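Local coordinates for protein N-acetylgalactosaminyltransferase 7 (PDB 6IWR) that belongs to a glycosyltransferase family and joins a GT-A-type domain to a ricin-type beta-trefoil lectin domain, at residues 563-568 with 585-590; 127-132 with 171-176; 323-328 with 456-461; 61-66 with 141-146. All coordinates share one frame; numbering follows the deposited sequence.

Contact 1 of 4, residues 563-568 with 585-590; sequences GKCLDR and TTQKWE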
# COMPACT_ATOMS: atom_id res chain seq x y z
N GLY A 563 -8.68 18.16 -28.64
CA GLY A 563 -7.80 17.91 -29.75
C GLY A 563 -6.37 17.65 -29.32
O GLY A 563 -5.51 17.50 -30.15
N LYS A 564 -6.13 17.59 -27.99
CA LYS A 564 -4.83 17.92 -27.42
C LYS A 564 -3.82 16.77 -27.53
O LYS A 564 -4.17 15.60 -27.68
CB LYS A 564 -5.01 18.35 -25.96
CG LYS A 564 -5.81 19.67 -25.83
CD LYS A 564 -6.05 20.02 -24.38
CE LYS A 564 -6.72 21.34 -24.18
NZ LYS A 564 -7.04 21.50 -22.74
N CYS A 565 -2.54 17.15 -27.48
CA CYS A 565 -1.38 16.27 -27.59
C CYS A 565 -0.83 15.89 -26.21
O CYS A 565 -0.85 16.68 -25.27
CB CYS A 565 -0.28 16.96 -28.42
SG CYS A 565 -0.40 16.84 -30.19
N LEU A 566 -0.38 14.65 -26.07
CA LEU A 566 0.35 14.31 -24.86
C LEU A 566 1.59 15.21 -24.77
O LEU A 566 2.28 15.42 -25.77
CB LEU A 566 0.71 12.82 -24.86
CG LEU A 566 1.05 12.23 -23.47
CD1 LEU A 566 -0.03 12.60 -22.47
CD2 LEU A 566 1.25 10.73 -23.49
N ASP A 567 1.84 15.80 -23.60
CA ASP A 567 2.95 16.73 -23.43
C ASP A 567 3.65 16.40 -22.12
O ASP A 567 3.10 15.68 -21.28
CB ASP A 567 2.49 18.22 -23.44
CG ASP A 567 3.59 19.22 -23.91
OD1 ASP A 567 4.81 18.88 -23.99
OD2 ASP A 567 3.20 20.38 -24.21
N ARG A 568 4.85 16.93 -21.95
CA ARG A 568 5.64 16.70 -20.75
C ARG A 568 6.47 17.93 -20.38
O ARG A 568 6.72 18.76 -21.22
CB ARG A 568 6.56 15.50 -20.95
CG ARG A 568 7.84 15.80 -21.69
CD ARG A 568 8.48 14.55 -22.20
NE ARG A 568 9.50 14.86 -23.18
CZ ARG A 568 9.39 14.58 -24.46
NH1 ARG A 568 8.32 13.98 -24.92
NH2 ARG A 568 10.36 14.90 -25.29
N THR A 585 9.13 19.74 -28.84
CA THR A 585 9.54 18.35 -28.76
C THR A 585 8.98 17.66 -27.54
O THR A 585 8.95 16.43 -27.49
CB THR A 585 11.05 18.17 -28.71
OG1 THR A 585 11.59 19.06 -27.73
CG2 THR A 585 11.66 18.42 -30.08
N THR A 586 8.58 18.44 -26.54
CA THR A 586 7.90 17.89 -25.39
C THR A 586 6.62 17.16 -25.77
O THR A 586 6.02 16.51 -24.90
CB THR A 586 7.58 19.00 -24.42
OG1 THR A 586 7.25 20.19 -25.15
CG2 THR A 586 8.79 19.25 -23.55
N GLN A 587 6.17 17.28 -27.01
CA GLN A 587 5.01 16.54 -27.47
C GLN A 587 5.39 15.40 -28.39
O GLN A 587 4.52 14.89 -29.09
CB GLN A 587 4.03 17.48 -28.16
CG GLN A 587 3.28 18.36 -27.21
CD GLN A 587 2.45 19.40 -27.92
OE1 GLN A 587 1.90 20.31 -27.29
NE2 GLN A 587 2.36 19.28 -29.24
N LYS A 588 6.65 14.98 -28.40
CA LYS A 588 7.11 13.92 -29.27
C LYS A 588 7.51 12.73 -28.42
O LYS A 588 8.27 12.88 -27.46
CB LYS A 588 8.27 14.38 -30.16
CG LYS A 588 7.79 14.88 -31.52
CD LYS A 588 8.59 16.02 -32.13
CE LYS A 588 7.63 17.13 -32.59
NZ LYS A 588 8.05 17.85 -33.82
N TRP A 589 6.96 11.56 -28.75
CA TRP A 589 7.08 10.36 -27.93
C TRP A 589 7.36 9.16 -28.81
O TRP A 589 6.91 9.12 -29.96
CB TRP A 589 5.79 10.05 -27.16
CG TRP A 589 5.33 11.14 -26.31
CD1 TRP A 589 4.50 12.16 -26.67
CD2 TRP A 589 5.64 11.32 -24.93
NE1 TRP A 589 4.28 12.99 -25.59
CE2 TRP A 589 4.98 12.50 -24.51
CE3 TRP A 589 6.42 10.62 -24.01
CZ2 TRP A 589 5.08 12.98 -23.22
CZ3 TRP A 589 6.51 11.09 -22.73
CH2 TRP A 589 5.84 12.26 -22.35
N GLU A 590 8.07 8.18 -28.27
CA GLU A 590 8.20 6.86 -28.88
C GLU A 590 7.58 5.81 -27.97
O GLU A 590 7.52 5.96 -26.75
CB GLU A 590 9.66 6.48 -29.17
CG GLU A 590 10.75 7.37 -28.64
CD GLU A 590 12.14 6.91 -29.09
OE1 GLU A 590 12.20 5.90 -29.79
OE2 GLU A 590 13.16 7.56 -28.77

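Contact 2 of 4, residues 127-132 with 171-176; sequences RSVNDL and IKRTPR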
# COMPACT_ATOMS: atom_id res chain seq x y z
N ARG A 127 -10.08 -27.21 18.44
CA ARG A 127 -11.24 -26.36 18.65
C ARG A 127 -12.39 -26.80 17.75
O ARG A 127 -12.18 -27.36 16.68
CB ARG A 127 -10.90 -24.90 18.37
CG ARG A 127 -10.71 -24.58 16.89
CD ARG A 127 -10.92 -23.14 16.74
NE ARG A 127 -10.73 -22.64 15.39
CZ ARG A 127 -10.76 -21.35 15.09
NH1 ARG A 127 -10.59 -20.95 13.84
NH2 ARG A 127 -10.95 -20.45 16.05
N SER A 128 -13.60 -26.52 18.21
CA SER A 128 -14.79 -26.67 17.40
C SER A 128 -14.87 -25.48 16.45
O SER A 128 -14.10 -24.53 16.62
CB SER A 128 -16.02 -26.76 18.28
OG SER A 128 -16.08 -25.64 19.15
N VAL A 129 -15.78 -25.51 15.49
CA VAL A 129 -15.83 -24.47 14.47
C VAL A 129 -17.28 -24.21 14.09
O VAL A 129 -18.16 -25.04 14.32
CB VAL A 129 -14.95 -24.88 13.26
CG1 VAL A 129 -15.67 -24.67 11.98
CG2 VAL A 129 -13.64 -24.12 13.30
N ASN A 130 -17.55 -23.03 13.54
CA ASN A 130 -18.88 -22.74 13.04
C ASN A 130 -19.16 -23.58 11.79
O ASN A 130 -18.26 -24.03 11.09
CB ASN A 130 -19.03 -21.25 12.75
CG ASN A 130 -18.00 -20.72 11.74
OD1 ASN A 130 -17.71 -19.55 11.71
ND2 ASN A 130 -17.43 -21.61 10.93
N ASP A 131 -20.44 -23.78 11.51
CA ASP A 131 -20.89 -24.63 10.42
C ASP A 131 -21.48 -23.71 9.35
O ASP A 131 -22.60 -23.21 9.51
CB ASP A 131 -21.90 -25.65 10.91
CG ASP A 131 -22.37 -26.63 9.81
OD1 ASP A 131 -21.91 -26.56 8.66
OD2 ASP A 131 -23.24 -27.48 10.14
N LEU A 132 -20.73 -23.50 8.27
CA LEU A 132 -21.14 -22.62 7.19
C LEU A 132 -21.95 -23.32 6.10
O LEU A 132 -22.42 -22.63 5.18
CB LEU A 132 -19.90 -21.94 6.58
CG LEU A 132 -19.25 -20.89 7.49
CD1 LEU A 132 -17.85 -20.52 6.99
CD2 LEU A 132 -20.13 -19.64 7.63
N ILE A 171 -7.71 -34.98 11.36
CA ILE A 171 -7.91 -36.12 12.25
C ILE A 171 -9.28 -36.04 12.92
O ILE A 171 -10.01 -37.03 13.01
CB ILE A 171 -6.76 -36.19 13.26
CG1 ILE A 171 -5.42 -36.32 12.53
CG2 ILE A 171 -6.96 -37.32 14.25
CD1 ILE A 171 -4.77 -37.68 12.68
N LYS A 172 -9.69 -34.85 13.35
CA LYS A 172 -10.92 -34.77 14.14
C LYS A 172 -12.16 -35.07 13.32
O LYS A 172 -13.08 -35.73 13.81
CB LYS A 172 -11.05 -33.41 14.82
CG LYS A 172 -12.06 -33.44 15.94
CD LYS A 172 -12.01 -32.18 16.79
CE LYS A 172 -13.01 -32.20 17.91
NZ LYS A 172 -13.15 -30.86 18.53
N ARG A 173 -12.25 -34.57 12.09
CA ARG A 173 -13.53 -34.59 11.40
C ARG A 173 -13.55 -35.58 10.23
O ARG A 173 -14.47 -35.55 9.41
CB ARG A 173 -13.88 -33.19 10.92
CG ARG A 173 -13.71 -32.19 12.03
CD ARG A 173 -14.26 -30.86 11.65
NE ARG A 173 -14.37 -30.02 12.83
CZ ARG A 173 -13.48 -29.10 13.21
NH1 ARG A 173 -13.69 -28.42 14.32
NH2 ARG A 173 -12.40 -28.87 12.48
N THR A 174 -12.57 -36.47 10.17
CA THR A 174 -12.53 -37.38 9.06
C THR A 174 -12.70 -38.79 9.56
O THR A 174 -11.94 -39.22 10.44
CB THR A 174 -11.21 -37.23 8.29
OG1 THR A 174 -11.10 -35.88 7.86
CG2 THR A 174 -11.22 -38.07 7.07
N PRO A 175 -13.67 -39.53 9.03
CA PRO A 175 -13.82 -40.94 9.40
C PRO A 175 -12.49 -41.69 9.30
O PRO A 175 -11.84 -41.69 8.25
CB PRO A 175 -14.83 -41.47 8.38
CG PRO A 175 -15.44 -40.26 7.77
CD PRO A 175 -14.43 -39.17 7.83
N ARG A 176 -12.11 -42.35 10.39
CA ARG A 176 -10.82 -43.01 10.46
C ARG A 176 -10.58 -43.93 9.27
O ARG A 176 -9.48 -43.96 8.70
CB ARG A 176 -10.71 -43.80 11.76
CG ARG A 176 -11.10 -42.98 12.98
CD ARG A 176 -10.84 -43.73 14.28
NE ARG A 176 -11.86 -44.74 14.54
CZ ARG A 176 -12.85 -44.58 15.41
NH1 ARG A 176 -12.93 -43.44 16.09
NH2 ARG A 176 -13.75 -45.54 15.60

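Contact 3 of 4, residues 323-328 with 456-461; sequences RSPAMA and EIAYDI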
# COMPACT_ATOMS: atom_id res chain seq x y z
N ARG A 323 -20.24 -27.77 -11.80
CA ARG A 323 -19.05 -27.61 -12.63
C ARG A 323 -18.40 -26.24 -12.43
O ARG A 323 -19.08 -25.21 -12.43
CB ARG A 323 -19.40 -27.82 -14.10
CG ARG A 323 -20.12 -29.12 -14.39
CD ARG A 323 -20.29 -29.40 -15.87
NE ARG A 323 -21.10 -28.41 -16.58
CZ ARG A 323 -21.42 -28.52 -17.86
NH1 ARG A 323 -21.00 -29.58 -18.53
NH2 ARG A 323 -22.14 -27.60 -18.47
N SER A 324 -17.07 -26.23 -12.30
CA SER A 324 -16.27 -25.03 -12.40
C SER A 324 -15.28 -25.15 -13.56
O SER A 324 -14.74 -26.23 -13.80
CB SER A 324 -15.51 -24.77 -11.10
OG SER A 324 -14.64 -23.65 -11.25
N PRO A 325 -15.00 -24.07 -14.29
CA PRO A 325 -13.97 -24.17 -15.33
C PRO A 325 -12.56 -24.30 -14.76
O PRO A 325 -11.68 -24.85 -15.44
CB PRO A 325 -14.13 -22.86 -16.13
CG PRO A 325 -15.45 -22.28 -15.70
CD PRO A 325 -15.63 -22.74 -14.27
N ALA A 326 -12.33 -23.84 -13.53
CA ALA A 326 -11.01 -23.87 -12.91
C ALA A 326 -11.16 -23.95 -11.39
O ALA A 326 -12.24 -23.72 -10.83
CB ALA A 326 -10.20 -22.63 -13.30
N MET A 327 -10.04 -24.24 -10.71
CA MET A 327 -9.95 -24.25 -9.26
C MET A 327 -8.99 -23.17 -8.79
O MET A 327 -8.11 -22.73 -9.54
CB MET A 327 -9.48 -25.63 -8.77
CG MET A 327 -8.12 -25.97 -9.37
SD MET A 327 -7.15 -27.21 -8.50
CE MET A 327 -7.96 -28.68 -9.10
N ALA A 328 -9.14 -22.72 -7.55
CA ALA A 328 -8.18 -21.76 -7.01
C ALA A 328 -6.78 -22.37 -6.98
O ALA A 328 -5.81 -21.70 -7.32
CB ALA A 328 -8.59 -21.29 -5.61
N GLU A 456 -18.58 -24.61 -24.40
CA GLU A 456 -19.40 -25.61 -23.75
C GLU A 456 -19.32 -25.56 -22.23
O GLU A 456 -20.36 -25.58 -21.55
CB GLU A 456 -19.00 -27.01 -24.26
CG GLU A 456 -19.76 -28.16 -23.62
CD GLU A 456 -21.25 -28.01 -23.80
OE1 GLU A 456 -22.00 -28.39 -22.86
OE2 GLU A 456 -21.67 -27.52 -24.87
N ILE A 457 -18.12 -25.50 -21.65
CA ILE A 457 -18.05 -25.56 -20.21
C ILE A 457 -17.68 -24.21 -19.55
O ILE A 457 -18.08 -23.99 -18.39
CB ILE A 457 -17.13 -26.71 -19.73
CG1 ILE A 457 -15.72 -26.24 -19.50
CG2 ILE A 457 -17.19 -27.95 -20.65
CD1 ILE A 457 -15.45 -26.06 -18.03
N ALA A 458 -17.04 -23.28 -20.26
CA ALA A 458 -16.65 -21.98 -19.69
C ALA A 458 -17.37 -20.81 -20.36
O ALA A 458 -16.89 -19.67 -20.36
CB ALA A 458 -15.14 -21.78 -19.75
N TYR A 459 -18.57 -21.09 -20.87
CA TYR A 459 -19.45 -20.21 -21.64
C TYR A 459 -19.80 -18.89 -20.94
O TYR A 459 -20.40 -18.03 -21.58
CB TYR A 459 -20.73 -20.99 -21.94
CG TYR A 459 -21.33 -21.51 -20.65
CD1 TYR A 459 -22.07 -20.67 -19.83
CD2 TYR A 459 -21.11 -22.82 -20.22
CE1 TYR A 459 -22.59 -21.11 -18.65
CE2 TYR A 459 -21.64 -23.26 -19.03
CZ TYR A 459 -22.38 -22.40 -18.24
OH TYR A 459 -22.91 -22.82 -17.03
N ASP A 460 -19.46 -18.70 -19.66
CA ASP A 460 -19.83 -17.45 -18.99
C ASP A 460 -18.68 -16.47 -18.79
O ASP A 460 -18.94 -15.33 -18.41
CB ASP A 460 -20.47 -17.70 -17.61
CG ASP A 460 -19.74 -18.74 -16.80
OD1 ASP A 460 -18.89 -19.43 -17.39
OD2 ASP A 460 -20.02 -18.89 -15.59
N ILE A 461 -17.44 -16.87 -19.07
CA ILE A 461 -16.32 -16.01 -18.70
C ILE A 461 -16.32 -14.72 -19.51
O ILE A 461 -16.17 -13.62 -18.95
CB ILE A 461 -14.99 -16.76 -18.85
CG1 ILE A 461 -14.89 -17.80 -17.74
CG2 ILE A 461 -13.83 -15.76 -18.90
CD1 ILE A 461 -13.74 -18.76 -17.90

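Contact 4 of 4, residues 61-66 with 141-146; sequences TYHDPV and HYDENL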
# COMPACT_ATOMS: atom_id res chain seq x y z
N THR A 61 -17.54 -49.68 -8.56
CA THR A 61 -18.95 -49.31 -8.71
C THR A 61 -19.36 -48.43 -7.53
O THR A 61 -19.19 -48.83 -6.38
CB THR A 61 -19.86 -50.53 -8.78
OG1 THR A 61 -19.28 -51.54 -9.62
CG2 THR A 61 -21.25 -50.13 -9.32
N TYR A 62 -19.92 -47.25 -7.81
CA TYR A 62 -20.38 -46.37 -6.74
C TYR A 62 -21.59 -45.55 -7.20
O TYR A 62 -21.64 -45.10 -8.34
CB TYR A 62 -19.25 -45.45 -6.25
CG TYR A 62 -19.57 -44.68 -4.98
CD1 TYR A 62 -19.31 -45.23 -3.72
CD2 TYR A 62 -20.13 -43.41 -5.03
CE1 TYR A 62 -19.61 -44.53 -2.55
CE2 TYR A 62 -20.43 -42.69 -3.86
CZ TYR A 62 -20.17 -43.26 -2.63
OH TYR A 62 -20.49 -42.57 -1.47
N HIS A 63 -22.55 -45.37 -6.32
CA HIS A 63 -23.82 -44.72 -6.63
C HIS A 63 -23.91 -43.35 -5.96
O HIS A 63 -23.55 -43.19 -4.79
CB HIS A 63 -25.00 -45.56 -6.16
CG HIS A 63 -24.91 -47.00 -6.56
ND1 HIS A 63 -25.52 -47.49 -7.70
CD2 HIS A 63 -24.28 -48.05 -5.99
CE1 HIS A 63 -25.27 -48.78 -7.81
NE2 HIS A 63 -24.52 -49.15 -6.79
N ASP A 64 -24.41 -42.38 -6.71
CA ASP A 64 -24.54 -41.03 -6.17
C ASP A 64 -25.38 -41.05 -4.90
O ASP A 64 -26.21 -41.93 -4.72
CB ASP A 64 -25.17 -40.11 -7.20
CG ASP A 64 -24.25 -39.85 -8.36
OD1 ASP A 64 -23.02 -39.85 -8.11
OD2 ASP A 64 -24.74 -39.68 -9.49
N PRO A 65 -25.18 -40.08 -4.01
CA PRO A 65 -25.98 -40.04 -2.79
C PRO A 65 -27.40 -39.61 -3.08
O PRO A 65 -27.77 -39.26 -4.20
CB PRO A 65 -25.24 -39.02 -1.91
CG PRO A 65 -24.55 -38.14 -2.88
CD PRO A 65 -24.14 -39.03 -4.02
N VAL A 66 -28.22 -39.65 -2.03
CA VAL A 66 -29.65 -39.43 -2.11
C VAL A 66 -30.02 -38.43 -1.03
O VAL A 66 -29.57 -38.56 0.11
CB VAL A 66 -30.44 -40.74 -1.92
CG1 VAL A 66 -31.92 -40.46 -1.82
CG2 VAL A 66 -30.16 -41.71 -3.05
N HIS A 141 -27.44 -38.78 1.93
CA HIS A 141 -27.10 -40.12 2.37
C HIS A 141 -26.14 -40.77 1.39
O HIS A 141 -26.48 -40.99 0.22
CB HIS A 141 -28.37 -40.94 2.58
CG HIS A 141 -29.13 -40.51 3.79
ND1 HIS A 141 -28.97 -41.12 5.02
CD2 HIS A 141 -29.99 -39.49 3.99
CE1 HIS A 141 -29.74 -40.51 5.91
NE2 HIS A 141 -30.36 -39.51 5.31
N TYR A 142 -24.94 -41.10 1.87
CA TYR A 142 -23.81 -41.53 1.05
C TYR A 142 -23.49 -43.00 1.29
O TYR A 142 -23.56 -43.48 2.43
CB TYR A 142 -22.54 -40.69 1.33
CG TYR A 142 -22.67 -39.19 1.19
CD1 TYR A 142 -23.14 -38.40 2.24
CD2 TYR A 142 -22.28 -38.55 0.01
CE1 TYR A 142 -23.23 -37.01 2.11
CE2 TYR A 142 -22.37 -37.16 -0.13
CZ TYR A 142 -22.85 -36.40 0.92
OH TYR A 142 -22.93 -35.03 0.77
N ASP A 143 -23.06 -43.67 0.24
CA ASP A 143 -22.94 -45.12 0.20
C ASP A 143 -21.96 -45.79 1.15
O ASP A 143 -22.14 -46.96 1.41
CB ASP A 143 -22.72 -45.62 -1.22
CG ASP A 143 -23.93 -46.28 -1.80
OD1 ASP A 143 -24.97 -46.31 -1.14
OD2 ASP A 143 -23.85 -46.76 -2.93
N GLU A 144 -20.91 -45.12 1.61
CA GLU A 144 -19.93 -45.72 2.55
C GLU A 144 -18.87 -46.49 1.84
O GLU A 144 -17.91 -46.93 2.42
CB GLU A 144 -20.56 -46.67 3.57
CG GLU A 144 -21.52 -46.05 4.55
CD GLU A 144 -22.84 -46.76 4.62
OE1 GLU A 144 -23.20 -47.45 3.67
OE2 GLU A 144 -23.54 -46.61 5.63
N ASN A 145 -19.03 -46.55 0.55
CA ASN A 145 -18.31 -47.36 -0.38
C ASN A 145 -17.18 -46.52 -0.98
O ASN A 145 -16.63 -46.85 -2.02
CB ASN A 145 -19.33 -47.75 -1.42
CG ASN A 145 -18.84 -48.78 -2.35
OD1 ASN A 145 -18.03 -49.60 -2.01
ND2 ASN A 145 -19.34 -48.75 -3.55
N LEU A 146 -16.86 -45.42 -0.32
CA LEU A 146 -15.94 -44.41 -0.78
C LEU A 146 -14.50 -44.83 -0.86
O LEU A 146 -14.07 -45.75 -0.20
CB LEU A 146 -16.02 -43.21 0.15
CG LEU A 146 -17.39 -42.62 0.43
CD1 LEU A 146 -17.44 -42.04 1.83
CD2 LEU A 146 -17.71 -41.57 -0.61
O HOH W 1 -26.74 -44.28 -3.07

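Contact 1 of 4, residues 563-568 with 585-590
R568 and L566 close on the indole of W589 from its two faces, and this is the tight half of the contact. The guanidinium NH1 of R568 lies 3.6 Å above the ring plane, over its centre, and CZ stands 4.7 Å from the centroid of the six-membered ring, a cation-pi contact. The two planes are nearly perpendicular, 80° apart, so the arginine presents its edge to the indole while its extended chain runs across the ring with CD 3.5 Å from W589 CH2. Against the opposite face, offset toward the rim, rests L566 CD2. The indole nitrogen is satisfied as well: W589 NE1 donates to L566 O at 3.2 Å, almost straight at 171°, from above the carbonyl plane. R568 NH1 gives a second firm bond, to K588 O at 2.8 Å, and its NE is paired with E570. Between the backbones, R568 N makes a weak bond to T586 O at 3.2 Å. Q587, K588 and W589 match the QxW motif of ricin-type beta-trefoils, whose aromatic residue packs in the core. Beside it, C565 closes a disulfide with C580, while D567 turns OD2 to S578. Toward solvent the hold slackens. K588 points away from the strand, as suits a long charged chain, and its NZ reaches S582; T585 is exposed.

Contact 2 of 4, residues 127-132 with 171-176
R127 and K172 are the residues whose backbones come nearest, and their CA atoms are still 9.5 Å apart, so the loop 127-132 and the C-terminal part of helix 160-173 meet through long side chains. R173 does most of the bridging. Its CG is anti to the carbonyl carbon (chi1 -49°) and the chain is extended from CG to NE, which carries the guanidinium across the gap. There NH1 donates to R127 O at 3.0 Å, a weak bond bent to 128°. S128 CA lies at the edge of the same guanidinium, 3.7 Å from R173 NH1, and V129 points its CB toward NH1 at 3.9 Å; the branched aliphatic side chain of V129 also touches I280. K172 runs out alongside, CG anti to the backbone N (chi1 -163°), and brings NZ to 4.1 Å from R127 O, where it is held by D126 O and P82 O. E81 is the main partner of R173 and also makes a salt bridge with K172 NZ, whose strongest partner is D126 O. The side chain of R127 turns away from the helix, pairing with E245 and Y278 O. Lysine and arginine fit this gap because they combine length with several donors. The contact thus joins helix 160-173 to the loop by cations shared between a carboxylate and backbone carbonyls, and E81 probably offsets much of their charge.

Contact 3 of 4, residues 323-328 with 456-461
P325 is the bump of this contact, and I457, A458 and I461 shape the hollow that takes it. P325 CB faces I457 and A458, lying 3.9 Å from A458 CB and equally 3.9 Å from I457 CD1. The small methyl of A458 lets the pyrrolidine ring come close, whereas the longer I457 bends its CD1 inward until it lies 3.6 Å from P325 CA. I461 CD1 lies farther off, 4.5 Å from P325 CB. A type I beta turn from A458 to I461, in which I461 N bonds A458 O at 3.1 Å, brings both residues to the same proline; F453 and W296 enlarge its apolar surroundings. The loop 323-328 runs between strands 322-323 and 332-335 of the large mixed sheet of the GT-A fold, so the proline joins that sheet to helix 450-457, far along the chain. Beside this greasy pocket R323 makes a second, looser ridge. Its chain is bent at chi3 (-63°), which brings NH2 to 4.1 Å from E456 O and 4.4 Å from Y459 CE2, both in an oblique approach. E456 has the opposite charge but its OE1 lies beyond salt-bridge range; E311 makes the salt bridge with R323, and Y459 OH is hydrogen-bonded to T308 and to E311. R293 spans both segments, gripping R323 O, I457 O and the carboxylate of D460.

Contact 4 of 4, residues 61-66 with 141-146
H141 pairs with V66 as an antiparallel hydrogen-bonded pair: V66 N gives to H141 O at 3.1 Å and H141 N to V66 O at 2.8 Å, both at 152°. The imidazole leaves on the same face as the V66 side chain, and its NE2 bonds I71 O. Y142 next receives P65, whose CB lies 3.6 Å from Y142 CD2 in an oblique approach; a proline is apt there, being apolar and compact, while the phenol ring goes on to A252 and P253. D143 stands between two rings. Its CB is 3.6 Å from Y62 CE1, its N makes a weak bond to Y62 OH, and its carboxylate, turned steeply to the H63 ring, sets OD2 at that ring's edge. A water donates to D64 O and, weakly, to D143 OD1. E144 turns outward, leaving its backbone O to Y178. N145 lies along the edge of Y62, N145 CB 3.4 Å from Y62 CD1, with the amide inclined only 23° to the ring; ND2 gives a weak bond to T61 O. Last, L146 brings CD2 to 3.6 Å from Y62 CZ. Y62, with CG anti to the backbone N (chi1 -170°), reaches in between D143, N145 and L146 and also touches A256 and S259 of helix 251-260. The arrangement is that of an antiparallel beta bridge at V66 and H141, continued by side-chain contacts.

Overall arrangement
From the N terminus, contact 4 opens at 61-66 and contact 2 at 127-132; contact 4 then closes at 141-146 before contact 2 closes at 171-176, so their loops cross. Their nearest atoms are about 7 Å apart. Contact 4 ties 61-66 to the loop before strand 149-155 of the GT-A sheet, and contact 2 ties loop 127-132 to helix 160-173. Contact 3 follows in series and closes a loop of 127 residues, bringing the region at the end of helix 450-457 back to the chain at and after strand 322-323. Contact 1 closes a short loop within the beta-trefoil, its centre 63 Å from that of contact 2 and across the chain's centre.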